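Local coordinates for protein response regulator receiver (Brucella melitensis biovar Abortus, PDB 4G97) that probably relays general stress signals, pairing a phosphorylatable receiver domain with a sigma-factor-like domain that would sequester an anti-sigma factor, at residues Ile40-Val43 with Gly44-Pro47; Leu56-Leu59 with Phe60-Tyr64. All blocks are in the same frame, centred on the assembly; numbering follows the deposited sequence.

Interaction 1 (Ile40-Val43 with Gly44-Pro47)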
ATOM      1  N   ILE A  40      -9.085 -23.716   2.131  1.00 56.51           N
ATOM      2  CA  ILE A  40      -9.228 -24.682   3.218  1.00 57.05           C
ATOM      3  C   ILE A  40     -10.358 -25.666   2.878  1.00 61.73           C
ATOM      4  O   ILE A  40     -10.173 -26.874   3.036  1.00 62.12           O
ATOM      5  CB  ILE A  40      -9.399 -23.940   4.590  1.00 60.06           C
ATOM      6  CG1 ILE A  40      -8.055 -23.288   5.031  1.00 60.40           C
ATOM      7  CG2 ILE A  40      -9.949 -24.868   5.692  1.00 60.18           C
ATOM      8  CD1 ILE A  40      -8.164 -22.163   6.078  1.00 65.27           C
ATOM      9  N   ALA A  41     -11.488 -25.141   2.346  1.00 58.24           N
ATOM     10  CA  ALA A  41     -12.681 -25.895   1.948  1.00 57.81           C
ATOM     11  C   ALA A  41     -12.429 -26.868   0.805  1.00 62.15           C
ATOM     12  O   ALA A  41     -13.057 -27.921   0.769  1.00 63.27           O
ATOM     13  CB  ALA A  41     -13.802 -24.940   1.573  1.00 58.46           C
ATOM     14  N   ASP A  42     -11.542 -26.510  -0.139  1.00 57.32           N
ATOM     15  CA  ASP A  42     -11.186 -27.340  -1.290  1.00 55.75           C
ATOM     16  C   ASP A  42      -9.769 -27.010  -1.758  1.00 56.25           C
ATOM     17  O   ASP A  42      -9.599 -26.109  -2.575  1.00 55.05           O
ATOM     18  CB  ASP A  42     -12.215 -27.181  -2.432  1.00 57.34           C
ATOM     19  CG  ASP A  42     -11.881 -27.930  -3.715  1.00 69.30           C
ATOM     20  OD1 ASP A  42     -11.101 -28.916  -3.652  1.00 69.62           O
ATOM     21  OD2 ASP A  42     -12.401 -27.537  -4.779  1.00 77.25           O
ATOM     22  N   VAL A  43      -8.756 -27.761  -1.255  1.00 51.28           N
ATOM     23  CA  VAL A  43      -7.329 -27.601  -1.573  1.00 50.20           C
ATOM     24  C   VAL A  43      -6.974 -27.743  -3.053  1.00 52.43           C
ATOM     25  O   VAL A  43      -5.894 -27.321  -3.463  1.00 52.48           O
ATOM     26  CB  VAL A  43      -6.390 -28.436  -0.672  1.00 54.61           C
ATOM     27  CG1 VAL A  43      -6.105 -27.718   0.641  1.00 54.80           C
ATOM     28  CG2 VAL A  43      -6.943 -29.842  -0.429  1.00 54.67           C
ATOM     29  N   GLY A  44      -7.883 -28.334  -3.824  1.00 47.59           N
ATOM     30  CA  GLY A  44      -7.728 -28.554  -5.254  1.00 47.19           C
ATOM     31  C   GLY A  44      -7.786 -27.303  -6.105  1.00 50.22           C
ATOM     32  O   GLY A  44      -7.310 -27.322  -7.243  1.00 49.91           O
ATOM     33  N   ILE A  45      -8.377 -26.209  -5.570  1.00 46.58           N
ATOM     34  CA  ILE A  45      -8.494 -24.915  -6.270  1.00 45.67           C
ATOM     35  C   ILE A  45      -7.152 -24.182  -6.392  1.00 47.97           C
ATOM     36  O   ILE A  45      -7.008 -23.311  -7.251  1.00 46.97           O
ATOM     37  CB  ILE A  45      -9.614 -24.001  -5.710  1.00 48.53           C
ATOM     38  CG1 ILE A  45      -9.285 -23.486  -4.281  1.00 49.17           C
ATOM     39  CG2 ILE A  45     -10.989 -24.681  -5.819  1.00 49.07           C
ATOM     40  CD1 ILE A  45     -10.103 -22.295  -3.781  1.00 61.39           C
ATOM     41  N   PHE A  46      -6.178 -24.528  -5.524  1.00 44.24           N
ATOM     42  CA  PHE A  46      -4.861 -23.910  -5.553  1.00 43.76           C
ATOM     43  C   PHE A  46      -4.244 -24.057  -6.950  1.00 50.62           C
ATOM     44  O   PHE A  46      -4.125 -25.182  -7.429  1.00 50.45           O
ATOM     45  CB  PHE A  46      -3.941 -24.477  -4.474  1.00 44.12           C
ATOM     46  CG  PHE A  46      -2.761 -23.574  -4.212  1.00 44.44           C
ATOM     47  CD1 PHE A  46      -2.921 -22.370  -3.533  1.00 45.48           C
ATOM     48  CD2 PHE A  46      -1.493 -23.911  -4.673  1.00 44.90           C
ATOM     49  CE1 PHE A  46      -1.831 -21.533  -3.304  1.00 45.59           C
ATOM     50  CE2 PHE A  46      -0.403 -23.067  -4.449  1.00 47.09           C
ATOM     51  CZ  PHE A  46      -0.580 -21.889  -3.758  1.00 45.24           C
ATOM     52  N   PRO A  47      -3.931 -22.945  -7.665  1.00 47.96           N
ATOM     53  CA  PRO A  47      -3.374 -23.086  -9.020  1.00 47.12           C
ATOM     54  C   PRO A  47      -2.000 -23.726  -9.011  1.00 49.76           C
ATOM     55  O   PRO A  47      -1.301 -23.693  -7.996  1.00 47.87           O
ATOM     56  CB  PRO A  47      -3.298 -21.641  -9.542  1.00 48.64           C
ATOM     57  CG  PRO A  47      -4.082 -20.821  -8.581  1.00 53.33           C
ATOM     58  CD  PRO A  47      -4.020 -21.527  -7.270  1.00 49.16           C
TER
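D42 meets I45 through both its backbone carbonyl and its carboxylate. The amide of I45 points at D42 O at 3.2 Å, and the N-H...O angle of 171° makes this bond nearly straight, although the donor stands above the carbonyl plane. Since it joins residues three apart, and V43 and G44 both keep helix-like backbone angles, D42-V43-G44-I45 is a type I beta turn. A second bond overlays it: G44 N donates to D42 OD1 at 3.3 Å, closing an Asx turn. That N-H meets the oxygen from above the carboxylate plane, 62° out of it. CG anti to the backbone N of D42 lets the carboxylate reach both G44 and I45: OD1 takes the amide, and OD2 lies 3.4 Å from I45 CG2.

I45 carries its CG1 between its own N and carbonyl carbon (chi1 68°), the crowded position. D42 O thus receives the I45 N-H while I45 CG1 lies close by, at 3.1 Å. One residue on, F46 N reaches V43 O at 3.5 Å, a weak bond that continues the turning chain. F46 CB lies 3.6 Å from the same V43 O, while the ring leads away from V43, with P47 CD over one face, offset toward the rim.

D42 is the first residue to leave helical backbone angles after helix 25-41, so these turns redirect the chain toward helix 52-64 within the helical, sigma2-like part of PhyR. V43 and F46 lie against L3 of helix 3-7, with F46 also touching I7 and L39, while I45 touches both A38 of helix 25-41 and L59 of helix 52-64.

Interaction 2 (Leu56-Leu59 with Phe60-Tyr64); sequences LYRL and FCNLY
L59 and L63, one helical turn apart, lie side by side and point the same way, with CD1 to CD1 at 3.8 Å. Their first torsions differ. L59 has CG anti to its N (chi1 176°), whereas L63 has CG anti to its carbonyl carbon (chi1 -76°), which lays L63 CG 3.5 Å from L59 O.

R58 and N62 form the polar pair on the same spacing. R58 runs extended from CG to NE, and its methylene CG passes 3.9 Å from N62 ND2. The amide and guanidinium planes stand 87° apart, so the two groups do not stack. N62 CG, turned beside its own backbone N, sits 3.2 Å from R58 O, but no side-chain bond to that oxygen forms. Both polar ends turn to E117 instead: R58 NE makes a salt bridge with OE2, and N62 ND2 a hydrogen bond with the same oxygen.

F60 CB lies 3.5 Å from Y57 O while its ring leads off to L14 and S18 of helix 11-22 and Y31 and V32 of helix 25-41. Y57 turns away, its OH bonded to E105 and R53.

Four regular i to i+4 bonds, such as C61 N to Y57 O at 2.8 Å, pair the carbonyls of L56 to L59 with the amides of F60 to L63. The chemistry of this helix, whose L56-L59 turn belongs to the sigma2-family region, is divided: L59, F60 and L63 pack largely on helices 25-41 and 11-22, while R58 and N62 converge on E117 OE2, probably favouring its ionised form.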
ATOM      1  N   LEU A  56      -0.473 -18.435  -4.631  1.00 31.36           N
ATOM      2  CA  LEU A  56      -1.360 -17.793  -3.668  1.00 30.47           C
ATOM      3  C   LEU A  56      -1.936 -16.496  -4.258  1.00 33.03           C
ATOM      4  O   LEU A  56      -3.139 -16.285  -4.167  1.00 31.03           O
ATOM      5  CB  LEU A  56      -0.641 -17.525  -2.330  1.00 30.37           C
ATOM      6  CG  LEU A  56      -1.445 -16.860  -1.196  1.00 34.34           C
ATOM      7  CD1 LEU A  56      -2.642 -17.713  -0.763  1.00 33.86           C
ATOM      8  CD2 LEU A  56      -0.575 -16.584   0.012  1.00 33.45           C
ATOM      9  N   TYR A  57      -1.079 -15.644  -4.861  1.00 30.44           N
ATOM     10  CA  TYR A  57      -1.488 -14.364  -5.457  1.00 29.73           C
ATOM     11  C   TYR A  57      -2.380 -14.570  -6.673  1.00 35.05           C
ATOM     12  O   TYR A  57      -3.325 -13.794  -6.872  1.00 33.15           O
ATOM     13  CB  TYR A  57      -0.264 -13.547  -5.847  1.00 28.87           C
ATOM     14  CG  TYR A  57       0.314 -12.722  -4.721  1.00 27.26           C
ATOM     15  CD1 TYR A  57       1.038 -13.318  -3.695  1.00 29.04           C
ATOM     16  CD2 TYR A  57       0.144 -11.338  -4.687  1.00 26.00           C
ATOM     17  CE1 TYR A  57       1.604 -12.555  -2.673  1.00 29.55           C
ATOM     18  CE2 TYR A  57       0.708 -10.568  -3.677  1.00 24.89           C
ATOM     19  CZ  TYR A  57       1.463 -11.175  -2.690  1.00 31.34           C
ATOM     20  OH  TYR A  57       2.040 -10.413  -1.710  1.00 32.05           O
ATOM     21  N   ARG A  58      -2.086 -15.632  -7.477  1.00 33.47           N
ATOM     22  CA  ARG A  58      -2.876 -16.052  -8.653  1.00 33.33           C
ATOM     23  C   ARG A  58      -4.294 -16.446  -8.228  1.00 38.00           C
ATOM     24  O   ARG A  58      -5.271 -15.988  -8.821  1.00 37.56           O
ATOM     25  CB  ARG A  58      -2.176 -17.221  -9.390  1.00 34.38           C
ATOM     26  CG  ARG A  58      -2.840 -17.565 -10.710  1.00 42.15           C
ATOM     27  CD  ARG A  58      -1.984 -18.495 -11.517  1.00 51.98           C
ATOM     28  NE  ARG A  58      -2.782 -19.150 -12.548  1.00 61.17           N
ATOM     29  CZ  ARG A  58      -2.361 -20.168 -13.289  1.00 73.23           C
ATOM     30  NH1 ARG A  58      -1.137 -20.662 -13.120  1.00 55.62           N
ATOM     31  NH2 ARG A  58      -3.160 -20.704 -14.202  1.00 57.83           N
ATOM     32  N   LEU A  59      -4.411 -17.266  -7.170  1.00 36.48           N
ATOM     33  CA  LEU A  59      -5.703 -17.653  -6.610  1.00 36.02           C
ATOM     34  C   LEU A  59      -6.445 -16.401  -6.159  1.00 39.34           C
ATOM     35  O   LEU A  59      -7.617 -16.232  -6.511  1.00 38.93           O
ATOM     36  CB  LEU A  59      -5.492 -18.607  -5.427  1.00 36.29           C
ATOM     37  CG  LEU A  59      -6.721 -19.060  -4.640  1.00 41.06           C
ATOM     38  CD1 LEU A  59      -7.702 -19.813  -5.521  1.00 41.26           C
ATOM     39  CD2 LEU A  59      -6.294 -19.953  -3.492  1.00 43.93           C
ATOM     40  N   PHE A  60      -5.759 -15.501  -5.402  1.00 35.20           N
ATOM     41  CA  PHE A  60      -6.378 -14.245  -4.962  1.00 33.83           C
ATOM     42  C   PHE A  60      -6.904 -13.454  -6.170  1.00 36.81           C
ATOM     43  O   PHE A  60      -8.075 -13.088  -6.175  1.00 37.12           O
ATOM     44  CB  PHE A  60      -5.396 -13.393  -4.129  1.00 35.00           C
ATOM     45  CG  PHE A  60      -5.988 -12.069  -3.701  1.00 35.14           C
ATOM     46  CD1 PHE A  60      -5.909 -10.952  -4.530  1.00 35.90           C
ATOM     47  CD2 PHE A  60      -6.681 -11.953  -2.496  1.00 35.84           C
ATOM     48  CE1 PHE A  60      -6.497  -9.746  -4.158  1.00 36.09           C
ATOM     49  CE2 PHE A  60      -7.245 -10.740  -2.114  1.00 37.19           C
ATOM     50  CZ  PHE A  60      -7.161  -9.648  -2.955  1.00 34.94           C
ATOM     51  N   CYS A  61      -6.042 -13.175  -7.168  1.00 35.32           N
ATOM     52  CA  CYS A  61      -6.432 -12.426  -8.372  1.00 36.86           C
ATOM     53  C   CYS A  61      -7.541 -13.101  -9.195  1.00 43.69           C
ATOM     54  O   CYS A  61      -8.396 -12.395  -9.719  1.00 42.61           O
ATOM     55  CB  CYS A  61      -5.229 -12.054  -9.230  1.00 37.13           C
ATOM     56  SG  CYS A  61      -4.058 -10.926  -8.426  1.00 40.93           S
ATOM     57  N   ASN A  62      -7.558 -14.452  -9.280  1.00 43.12           N
ATOM     58  CA  ASN A  62      -8.629 -15.175  -9.998  1.00 44.01           C
ATOM     59  C   ASN A  62      -9.962 -15.048  -9.261  1.00 49.61           C
ATOM     60  O   ASN A  62     -10.990 -14.850  -9.907  1.00 50.10           O
ATOM     61  CB  ASN A  62      -8.288 -16.656 -10.216  1.00 46.04           C
ATOM     62  CG  ASN A  62      -7.176 -16.918 -11.189  1.00 71.42           C
ATOM     63  OD1 ASN A  62      -6.754 -16.046 -11.961  1.00 68.61           O
ATOM     64  ND2 ASN A  62      -6.671 -18.142 -11.166  1.00 68.35           N
ATOM     65  N   LEU A  63      -9.941 -15.118  -7.913  1.00 46.45           N
ATOM     66  CA  LEU A  63     -11.139 -14.959  -7.090  1.00 47.35           C
ATOM     67  C   LEU A  63     -11.654 -13.495  -7.078  1.00 54.69           C
ATOM     68  O   LEU A  63     -12.851 -13.262  -6.884  1.00 54.76           O
ATOM     69  CB  LEU A  63     -10.888 -15.461  -5.656  1.00 47.77           C
ATOM     70  CG  LEU A  63     -10.861 -16.993  -5.444  1.00 53.75           C
ATOM     71  CD1 LEU A  63     -10.239 -17.347  -4.112  1.00 53.69           C
ATOM     72  CD2 LEU A  63     -12.264 -17.602  -5.502  1.00 55.91           C
ATOM     73  N   TYR A  64     -10.744 -12.524  -7.270  1.00 52.78           N
ATOM     74  CA  TYR A  64     -11.042 -11.096  -7.281  1.00 53.35           C
ATOM     75  C   TYR A  64     -11.379 -10.597  -8.689  1.00 57.41           C
ATOM     76  O   TYR A  64     -11.837  -9.465  -8.830  1.00 58.29           O
ATOM     77  CB  TYR A  64      -9.866 -10.317  -6.705  1.00 54.37           C
TER

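Interaction 1 is a surface turn with its touching residues largely exposed, whereas interaction 2 lies within helix 52-64, with most of its touching residues buried in the fold; their centres lie about 12 Å apart. Hydrogen bonds order both, but differently: i to i+3 turn bonds and one carboxylate acceptor in 40-47, regular i to i+4 helical bonds in 56-64. They follow in series along the chain and meet directly. F46 CZ reaches L56 N at 3.6 Å, P47 CD lies 3.8 Å from L59 CB, and I45 CD1 is 3.9 Å from L59 CD1. L59 is thus shared: interaction 1 lies on the connection between helices 25-41 and 52-64, while interaction 2 is internal to the second.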